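Nitroreductase (Bacteroides fragilis NCTC 9343, PDB 3EK3) binds flavin mononucleotide and probably works as an NAD- or NADP-dependent oxidoreductase of the nitroreductase family. Local coordinates at residues A[52-55]-A[59-62]; A[71-76]-A[141-146]; A[98-103]-A[115-120]; A[119-124]-A[131-136]. All blocks are in the same frame, centred on the assembly; numbering follows the deposited sequence. Where two conformers were deposited one is given.

Contact 1 of 4, residues A[52-55]-A[59-62]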
# COMPACT_ATOMS: atom_id res chain seq x y z
N THR A 52 12.76 5.79 8.27
CA THR A 52 13.58 6.80 8.93
C THR A 52 12.64 7.85 9.51
O THR A 52 12.10 8.69 8.80
CB THR A 52 14.62 7.44 7.96
OG1 THR A 52 15.37 6.39 7.34
CG2 THR A 52 15.59 8.34 8.72
N ALA A 53 12.39 7.75 10.82
CA ALA A 53 11.48 8.64 11.50
C ALA A 53 12.23 9.88 11.95
O ALA A 53 13.08 9.82 12.83
CB ALA A 53 10.81 7.94 12.70
N VAL A 54 11.93 11.02 11.34
CA VAL A 54 12.59 12.26 11.66
C VAL A 54 11.67 13.10 12.54
O VAL A 54 10.61 13.53 12.09
CB VAL A 54 12.97 13.06 10.40
CG1 VAL A 54 13.75 14.36 10.78
CG2 VAL A 54 13.80 12.19 9.47
N CYS A 55 12.10 13.33 13.78
CA CYS A 55 11.30 13.99 14.80
C CYS A 55 11.85 15.35 15.19
O CYS A 55 11.40 15.95 16.14
CB CYS A 55 11.28 13.10 16.02
SG CYS A 55 10.62 11.47 15.70
N LYS A 59 15.80 19.72 11.51
CA LYS A 59 16.17 18.87 10.38
C LYS A 59 15.03 18.78 9.35
O LYS A 59 15.27 18.73 8.15
CB LYS A 59 16.55 17.47 10.85
CG LYS A 59 17.71 17.45 11.82
CD LYS A 59 18.08 16.02 12.17
CE LYS A 59 18.88 15.92 13.48
NZ LYS A 59 20.15 16.69 13.62
N LEU A 60 13.79 18.75 9.82
CA LEU A 60 12.66 18.72 8.88
C LEU A 60 12.65 19.98 7.99
O LEU A 60 12.46 19.90 6.79
CB LEU A 60 11.35 18.56 9.61
CG LEU A 60 11.16 17.18 10.19
CD1 LEU A 60 9.96 17.22 11.19
CD2 LEU A 60 11.06 16.08 9.11
N GLU A 61 12.89 21.13 8.61
CA GLU A 61 12.93 22.38 7.89
C GLU A 61 14.07 22.40 6.88
O GLU A 61 13.90 22.83 5.75
CB GLU A 61 12.99 23.54 8.88
CG GLU A 61 11.71 23.64 9.71
CD GLU A 61 11.63 24.89 10.58
OE1 GLU A 61 12.64 25.63 10.69
OE2 GLU A 61 10.52 25.11 11.15
N GLU A 62 15.25 21.91 7.27
CA GLU A 62 16.38 21.84 6.35
C GLU A 62 16.10 20.92 5.14
O GLU A 62 16.47 21.24 4.01
CB GLU A 62 17.65 21.36 7.10
CG GLU A 62 18.21 22.39 8.07
CD GLU A 62 19.55 22.00 8.68
OE1 GLU A 62 19.86 20.79 8.75
OE2 GLU A 62 20.33 22.92 9.02

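Contact 2 of 4, residues A[71-76]-A[141-146]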
# COMPACT_ATOMS: atom_id res chain seq x y z
N PHE A 71 13.06 21.43 -6.49
CA PHE A 71 11.93 22.02 -7.23
C PHE A 71 12.27 23.32 -7.95
O PHE A 71 11.78 23.55 -9.07
CB PHE A 71 10.74 22.25 -6.29
CG PHE A 71 10.04 21.03 -5.84
CD1 PHE A 71 10.09 19.84 -6.56
CD2 PHE A 71 9.26 21.06 -4.70
CE1 PHE A 71 9.41 18.71 -6.11
CE2 PHE A 71 8.57 19.95 -4.27
CZ PHE A 71 8.64 18.77 -4.97
N ALA A 72 13.10 24.18 -7.35
CA ALA A 72 13.50 25.43 -8.00
C ALA A 72 14.20 25.15 -9.34
O ALA A 72 14.17 25.97 -10.25
CB ALA A 72 14.40 26.28 -7.08
N LYS A 73 14.84 23.98 -9.45
CA LYS A 73 15.51 23.56 -10.69
C LYS A 73 14.55 23.05 -11.77
O LYS A 73 14.95 22.89 -12.92
CB LYS A 73 16.52 22.45 -10.39
CG LYS A 73 17.64 22.85 -9.46
CD LYS A 73 18.47 21.66 -9.03
CE LYS A 73 19.44 22.04 -7.93
NZ LYS A 73 20.12 20.87 -7.32
N SER A 74 13.30 22.78 -11.41
CA SER A 74 12.34 22.19 -12.34
C SER A 74 11.81 23.17 -13.39
O SER A 74 12.01 24.38 -13.26
CB SER A 74 11.15 21.62 -11.58
OG SER A 74 10.18 21.11 -12.47
N ASP A 75 11.14 22.62 -14.41
CA ASP A 75 10.41 23.42 -15.40
C ASP A 75 8.91 23.50 -15.11
O ASP A 75 8.26 24.48 -15.50
CB ASP A 75 10.64 22.87 -16.81
CG ASP A 75 11.95 23.33 -17.41
OD1 ASP A 75 12.22 24.55 -17.36
OD2 ASP A 75 12.71 22.48 -17.94
N ASP A 76 8.37 22.50 -14.42
CA ASP A 76 6.96 22.53 -14.02
C ASP A 76 6.67 23.79 -13.20
O ASP A 76 7.24 23.98 -12.11
CB ASP A 76 6.60 21.28 -13.21
CG ASP A 76 6.69 20.00 -14.03
OD1 ASP A 76 6.99 20.08 -15.24
OD2 ASP A 76 6.45 18.91 -13.47
N CYS A 141 14.50 12.71 -4.41
CA CYS A 141 15.48 12.00 -3.58
C CYS A 141 16.87 11.81 -4.21
O CYS A 141 17.83 11.60 -3.48
CB CYS A 141 14.93 10.66 -3.06
SG CYS A 141 14.57 9.42 -4.35
N ASP A 142 16.98 11.88 -5.53
CA ASP A 142 18.27 11.78 -6.19
C ASP A 142 18.86 13.13 -6.55
O ASP A 142 19.95 13.20 -7.12
CB ASP A 142 18.18 10.88 -7.42
CG ASP A 142 18.05 9.39 -7.04
OD1 ASP A 142 18.45 9.01 -5.91
OD2 ASP A 142 17.56 8.61 -7.87
N ASP A 143 18.19 14.23 -6.21
CA ASP A 143 18.84 15.53 -6.33
C ASP A 143 20.05 15.50 -5.38
O ASP A 143 19.95 15.03 -4.25
CB ASP A 143 17.88 16.68 -5.96
CG ASP A 143 18.58 18.01 -5.82
OD1 ASP A 143 19.09 18.32 -4.73
OD2 ASP A 143 18.61 18.77 -6.81
N PRO A 144 21.21 15.95 -5.85
CA PRO A 144 22.43 15.83 -5.04
C PRO A 144 22.32 16.39 -3.62
O PRO A 144 22.74 15.74 -2.67
CB PRO A 144 23.45 16.62 -5.85
CG PRO A 144 22.94 16.50 -7.28
CD PRO A 144 21.46 16.52 -7.18
N GLU A 145 21.75 17.59 -3.46
CA GLU A 145 21.63 18.15 -2.13
C GLU A 145 20.58 17.45 -1.27
O GLU A 145 20.82 17.22 -0.08
CB GLU A 145 21.39 19.66 -2.16
CG GLU A 145 22.59 20.47 -2.71
CD GLU A 145 22.66 20.44 -4.24
OE1 GLU A 145 21.60 20.46 -4.92
OE2 GLU A 145 23.79 20.40 -4.79
N VAL A 146 19.45 17.06 -1.87
CA VAL A 146 18.46 16.29 -1.13
C VAL A 146 19.09 14.96 -0.71
O VAL A 146 19.04 14.56 0.45
CB VAL A 146 17.18 16.06 -1.98
CG1 VAL A 146 16.21 15.12 -1.26
CG2 VAL A 146 16.49 17.44 -2.35

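Contact 3 of 4, residues A[98-103]-A[115-120]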
# COMPACT_ATOMS: atom_id res chain seq x y z
N VAL A 98 8.03 10.35 8.73
CA VAL A 98 8.67 9.05 8.51
C VAL A 98 8.95 8.87 7.03
O VAL A 98 8.03 8.85 6.18
CB VAL A 98 7.84 7.88 8.98
CG1 VAL A 98 8.63 6.57 8.93
CG2 VAL A 98 7.36 8.12 10.38
N ILE A 99 10.23 8.79 6.71
CA ILE A 99 10.66 8.58 5.34
C ILE A 99 10.71 7.08 5.06
O ILE A 99 11.46 6.37 5.70
CB ILE A 99 12.07 9.19 5.11
CG1 ILE A 99 12.05 10.69 5.44
CG2 ILE A 99 12.54 8.95 3.66
CD1 ILE A 99 13.41 11.36 5.52
N VAL A 100 9.93 6.62 4.08
CA VAL A 100 9.81 5.18 3.83
C VAL A 100 10.54 4.92 2.50
O VAL A 100 10.14 5.41 1.45
CB VAL A 100 8.35 4.68 3.85
CG1 VAL A 100 8.29 3.13 3.61
CG2 VAL A 100 7.64 4.99 5.22
N SER A 101 11.62 4.14 2.57
CA SER A 101 12.51 3.95 1.41
C SER A 101 12.65 2.46 1.11
O SER A 101 12.36 1.65 1.95
CB SER A 101 13.88 4.56 1.66
OG SER A 101 14.59 3.96 2.73
N ASN A 102 13.13 2.12 -0.08
CA ASN A 102 13.35 0.73 -0.43
C ASN A 102 14.38 0.70 -1.51
O ASN A 102 14.54 1.69 -2.20
CB ASN A 102 12.03 0.08 -0.89
CG ASN A 102 12.00 -1.47 -0.73
OD1 ASN A 102 12.97 -2.10 -0.31
ND2 ASN A 102 10.87 -2.07 -1.10
N GLU A 103 15.05 -0.44 -1.67
CA GLU A 103 15.88 -0.64 -2.83
C GLU A 103 14.95 -0.83 -4.03
O GLU A 103 13.88 -1.42 -3.94
CB GLU A 103 16.82 -1.82 -2.63
CG GLU A 103 16.17 -3.14 -2.46
CD GLU A 103 17.20 -4.29 -2.23
OE1 GLU A 103 18.14 -4.12 -1.41
OE2 GLU A 103 17.02 -5.34 -2.88
N CYS A 115 2.22 -0.48 1.35
CA CYS A 115 1.58 -1.35 2.37
C CYS A 115 1.98 -0.94 3.78
O CYS A 115 1.15 -0.87 4.69
CB CYS A 115 1.88 -2.81 2.14
SG CYS A 115 1.08 -3.54 0.70
N ALA A 116 3.27 -0.72 3.98
CA ALA A 116 3.84 -0.27 5.25
C ALA A 116 3.19 1.07 5.65
O ALA A 116 2.75 1.27 6.79
CB ALA A 116 5.39 -0.13 5.12
N ILE A 117 3.12 1.97 4.69
CA ILE A 117 2.60 3.31 4.91
C ILE A 117 1.14 3.23 5.34
O ILE A 117 0.74 3.86 6.34
CB ILE A 117 2.79 4.21 3.70
CG1 ILE A 117 4.26 4.61 3.59
CG2 ILE A 117 1.91 5.47 3.82
CD1 ILE A 117 4.64 5.23 2.26
N GLU A 118 0.33 2.43 4.63
CA GLU A 118 -1.08 2.29 4.98
C GLU A 118 -1.24 1.75 6.39
O GLU A 118 -2.06 2.28 7.13
CB GLU A 118 -1.83 1.46 3.94
CG GLU A 118 -3.35 1.38 4.08
CD GLU A 118 -4.06 2.73 4.01
OE1 GLU A 118 -3.43 3.68 3.58
OE2 GLU A 118 -5.25 2.87 4.41
N ASN A 119 -0.45 0.76 6.79
CA ASN A 119 -0.47 0.29 8.19
C ASN A 119 -0.21 1.43 9.20
O ASN A 119 -0.87 1.53 10.22
CB ASN A 119 0.57 -0.84 8.39
CG ASN A 119 0.05 -2.18 7.92
OD1 ASN A 119 -1.06 -2.27 7.37
ND2 ASN A 119 0.85 -3.24 8.14
N MSE A 120 0.79 2.24 8.91
CA MSE A 120 1.18 3.35 9.76
C MSE A 120 0.04 4.36 9.91
O MSE A 120 -0.26 4.78 11.04
CB MSE A 120 2.42 4.03 9.19
CG MSE A 120 3.66 3.22 9.37
SE MSE A 120 5.24 4.34 8.99
CE MSE A 120 6.52 2.90 8.73

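Contact 4 of 4, residues A[119-124]-A[131-136]. With FMN (flavin mononucleotide), chain B.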
# COMPACT_ATOMS: atom_id res chain seq x y z
N ASN A 119 -0.45 0.76 6.79
CA ASN A 119 -0.47 0.29 8.19
C ASN A 119 -0.21 1.43 9.20
O ASN A 119 -0.87 1.53 10.22
CB ASN A 119 0.57 -0.84 8.39
CG ASN A 119 0.05 -2.18 7.92
OD1 ASN A 119 -1.06 -2.27 7.37
ND2 ASN A 119 0.85 -3.24 8.14
N MSE A 120 0.79 2.24 8.91
CA MSE A 120 1.18 3.35 9.76
C MSE A 120 0.04 4.36 9.91
O MSE A 120 -0.26 4.78 11.04
CB MSE A 120 2.42 4.03 9.19
CG MSE A 120 3.66 3.22 9.37
SE MSE A 120 5.24 4.34 8.99
CE MSE A 120 6.52 2.90 8.73
N PHE A 121 -0.61 4.71 8.80
CA PHE A 121 -1.79 5.61 8.82
C PHE A 121 -2.87 5.07 9.75
O PHE A 121 -3.44 5.79 10.58
CB PHE A 121 -2.44 5.78 7.45
CG PHE A 121 -1.60 6.52 6.41
CD1 PHE A 121 -0.64 7.50 6.75
CD2 PHE A 121 -1.87 6.30 5.06
CE1 PHE A 121 0.08 8.18 5.73
CE2 PHE A 121 -1.18 6.99 4.05
CZ PHE A 121 -0.20 7.93 4.39
N LEU A 122 -3.16 3.78 9.57
CA LEU A 122 -4.20 3.13 10.35
C LEU A 122 -3.83 2.99 11.83
O LEU A 122 -4.63 3.27 12.72
CB LEU A 122 -4.55 1.78 9.71
CG LEU A 122 -5.18 1.86 8.32
CD1 LEU A 122 -5.38 0.45 7.69
CD2 LEU A 122 -6.49 2.66 8.29
N ALA A 123 -2.59 2.60 12.08
CA ALA A 123 -2.05 2.59 13.43
C ALA A 123 -2.20 4.00 14.06
O ALA A 123 -2.65 4.14 15.19
CB ALA A 123 -0.60 2.16 13.39
N ALA A 124 -1.78 5.03 13.32
CA ALA A 124 -1.85 6.40 13.82
C ALA A 124 -3.29 6.78 14.12
O ALA A 124 -3.59 7.30 15.19
CB ALA A 124 -1.25 7.36 12.82
N SER A 131 -2.34 11.93 10.27
CA SER A 131 -1.30 11.57 9.32
C SER A 131 -1.63 12.06 7.92
O SER A 131 -2.75 12.50 7.65
CB SER A 131 -1.09 10.06 9.31
OG SER A 131 -2.28 9.39 8.86
N CYS A 132 -0.61 12.05 7.08
CA CYS A 132 -0.75 12.33 5.64
C CYS A 132 0.39 11.73 4.85
O CYS A 132 1.53 11.75 5.32
CB CYS A 132 -0.78 13.85 5.42
SG CYS A 132 -1.35 14.44 3.81
N TRP A 133 0.10 11.24 3.64
CA TRP A 133 1.12 10.86 2.68
C TRP A 133 1.79 12.13 2.21
O TRP A 133 1.13 13.04 1.73
CB TRP A 133 0.49 10.16 1.45
CG TRP A 133 1.48 9.51 0.56
CD1 TRP A 133 2.43 10.12 -0.21
CD2 TRP A 133 1.61 8.11 0.29
NE1 TRP A 133 3.15 9.19 -0.90
CE2 TRP A 133 2.66 7.94 -0.63
CE3 TRP A 133 0.91 6.98 0.74
CZ2 TRP A 133 3.06 6.69 -1.07
CZ3 TRP A 133 1.30 5.74 0.30
CH2 TRP A 133 2.35 5.60 -0.63
N ILE A 134 3.11 12.18 2.31
CA ILE A 134 3.93 13.24 1.75
C ILE A 134 4.78 12.63 0.63
O ILE A 134 5.64 11.79 0.91
CB ILE A 134 4.80 13.87 2.87
CG1 ILE A 134 3.92 14.20 4.12
CG2 ILE A 134 5.53 15.07 2.35
CD1 ILE A 134 2.76 15.19 3.82
N ASN A 135 4.50 13.03 -0.62
CA ASN A 135 5.10 12.39 -1.82
C ASN A 135 6.29 13.12 -2.41
O ASN A 135 6.83 12.65 -3.40
CB ASN A 135 4.02 12.21 -2.88
CG ASN A 135 4.22 10.96 -3.74
OD1 ASN A 135 4.68 9.92 -3.25
ND2 ASN A 135 3.82 11.05 -4.99
N GLN A 136 6.72 14.23 -1.84
CA GLN A 136 7.65 15.12 -2.54
C GLN A 136 9.08 14.59 -2.61
O GLN A 136 9.87 15.10 -3.41
CB GLN A 136 7.62 16.53 -1.96
CG GLN A 136 6.38 17.28 -2.35
CD GLN A 136 5.13 16.65 -1.80
OE1 GLN A 136 5.02 16.43 -0.59
NE2 GLN A 136 4.13 16.39 -2.68
N1 FMN B . -1.41 14.35 0.15
C2 FMN B . -0.60 15.46 0.28
O2 FMN B . -0.98 16.44 0.93
N3 FMN B . 0.62 15.54 -0.35
C4 FMN B . 1.05 14.51 -1.11
O4 FMN B . 2.24 14.53 -1.46
C4A FMN B . 0.25 13.37 -1.22
N5 FMN B . 0.68 12.30 -1.97
C5A FMN B . -0.07 11.15 -2.08
C6 FMN B . 0.43 10.07 -2.82
C7 FMN B . -0.29 8.88 -2.92
C7M FMN B . 0.34 7.64 -3.55
C8 FMN B . -1.51 8.77 -2.24
C8M FMN B . -2.05 7.39 -1.94
C9 FMN B . -2.00 9.85 -1.49
C9A FMN B . -1.29 11.04 -1.40
N10 FMN B . -1.76 12.15 -0.67
C10 FMN B . -0.98 13.27 -0.55
C1' FMN B . -3.07 12.08 0.08
C2' FMN B . -4.25 12.12 -0.89
O2' FMN B . -4.43 13.44 -1.38
C3' FMN B . -5.49 11.71 -0.11
O3' FMN B . -5.37 10.34 0.19
C4' FMN B . -6.79 11.90 -0.93
O4' FMN B . -7.05 13.28 -1.13
C5' FMN B . -7.98 11.26 -0.21
O5' FMN B . -8.20 11.90 1.04
P FMN B . -8.21 11.08 2.44
O1P FMN B . -9.12 9.93 2.28
O2P FMN B . -8.55 12.07 3.57
O3P FMN B . -6.84 10.47 2.64

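Contact 1 of 4, residues A[52-55]-A[59-62]
Val54 and Leu60 mark the nearest approach of the two backbones, their CA atoms 7.0 Å apart, where the end of strand 50-54 faces the opening turns of helix 57-72. Both side chains set out toward the opposite segment, and they slide past one another in opposite directions instead of meeting head on. One branch of the valine does most of the work. With CG1 anti to the backbone N (chi1 -177°), Val54 places that methyl 3.6 Å from Leu60 CD2, and its CB also lies against the same leucine methyl. The other leucine methyl turns to the backbone, Leu60 CD1 resting 3.9 Å from Val54 O. In this tight beta-alpha connection only Cys55 and Asn56 separate strand 50-54 from helix 57-72, and the helix's first turns fold back onto the last strand residue. Lys59 contributes through the root of its side chain alone: CB touches Val54 CG1 at 4.2 Å before the chain leads away. Leu60 also packs on Leu97 of the adjoining strand and on Tyr91. On the outer edge of strand 50-54, residues Thr52 to Val54 form a parallel ladder with a strand of the second subunit, carrying the sheet across the interface.

Contact 2 of 4, residues A[71-76]-A[141-146]
Lys73 and Asp143 belong to backbones that stay well apart, with their CA atoms 9.7 Å from each other, at the far end of helix 57-72 and the start of helix 144-153. A long side chain spans the gap. Beyond CG the lysine is fully extended, which carries its ammonium group to two carboxylates at once: NZ donates to Asp143 OD2 at 2.6 Å and to Glu145 OE1 at 2.8 Å. The two acceptors are used differently. Asp143 OD2 offers its syn lone pair, while Glu145 OE1 is met nearly head-on along its C-O bond. A bend at chi2 (79°) folds the Glu145 chain. The lysine crosses the aspartate at about a right angle, and its CD and CE carbons also lie close to OD2. Asp143 has a second task, as the N-cap of helix 144-153. Its OD1 uses the anti lone pair to accept from Val146 N at 3.1 Å, and takes a weak bond from Glu145 N. One carboxylate is thus held at both oxygens, and the helix start together with the lysine would be expected to stabilise its negative charge. This salt-bridge network lies at the surface. Beneath it, Asp143 and Val146 rest on Ala70 of helix 57-72, while Phe71 turns the other way onto Leu79 and Arg82 of helix 77-83.

Contact 3 of 4, residues A[98-103]-A[115-120]
Val100 and Ile117 lie where strand 98-102 and helix 115-120 run closest, with CA atoms 7.5 Å apart; the two axes approach to 9.9 Å and run nearly antiparallel, at 157°. Apolar contacts between side chains account for the whole of the meeting. Val100 uses CG2, the methyl anti to its carbonyl carbon, to touch Ile117 CG1 at 3.8 Å, the two side chains passing at a slant. Ile117 CB does not point straight at the strand, but the CG1-CD1 arm comes closer, CD1 also lying near Val100 CB. One helical turn later selenomethionine Met120 stretches out beyond CG and meets Val98 tip to tip, SE lying 4.1 Å from Val98 CG1. Its terminal methyl carries on past SE, with CE 4.2 Å from Val100 CG2, so Met120 spans two residues on the same face of the strand. Polar bonds go elsewhere, Asn119 ND2 donating to Ala36 O. Helix 109-126 also faces the second subunit, Asn119 packing on Leu122 of that chain, as expected for the central helix of a nitroreductase dimer. With no hydrogen bond or charge pair between the segments, the contact depends on side-chain fit and buried apolar surface, without polar directionality.

Contact 4 of 4, residues A[119-124]-A[131-136]
Phe121 fills the tight part of this contact, inserting its ring from helix 109-126 against the Ser131 hydroxyl and the backbone of Cys132 and Trp133. Its CD1 comes to 3.3 Å from Ser131 OG, while CZ at the far end of the ring reaches Trp133 N at 3.4 Å. The ring meets these atoms obliquely. CZ also packs on Trp133 CB at 3.8 Å, and the two aromatic side chains cross at about a right angle, Phe121 CE2 lying at the edge of the indole. One turn further along the helix the fit is looser: Ala124 CB is 4.4 Å from Ser131 CB. The helix and the strand that follows it pack nearly antiparallel, as part of the alpha+beta nitroreductase fold, whose antiparallel sheet has strand order 1-2-4-3, and the end of the strand opens into the flavin pocket. Trp133, with CG anti to the backbone N (chi1 -169°), holds its indole over the cofactor, FMN C7 sitting 3.7 Å above the ring plane. The indole is steadied by its own neighbour, NE1 donating to Asn135 OD1 at 2.9 Å from above the carbonyl plane. Past the strand, the helix no longer takes part. There Asn135 N bonds FMN O4 at 2.8 Å, and Gln136 NE2, on a partly exposed residue, joins it at 2.9 Å. Two donors thus grip one flavin carbonyl, which would be expected to draw electron density toward O4. The second subunit reaches this side as well, its Met111 packing on Trp133 and its Trp107 on Asn135.

In the fold
Contacts 1, 3 and 4 are buried and set helices against one sheet, whereas contact 2 lies at the surface, between helix ends. The chemistry follows the place: apolar in contacts 1 and 3, charged in contact 2, and aromatic with cofactor hydrogen bonds in contact 4. Helix 57-72 serves contacts 1 and 2 near its two ends. Helix 109-126 serves contacts 3 and 4, which share Asn119 and Met120 and meet again where Ile117 packs on Trp133. Contacts 1 and 3 lie on neighbouring strands, tied by the Thr52-Ile99 backbone pairing. Phe71, two residues before Lys73 and not part of its salt bridges, packs on Gln136 of contact 4.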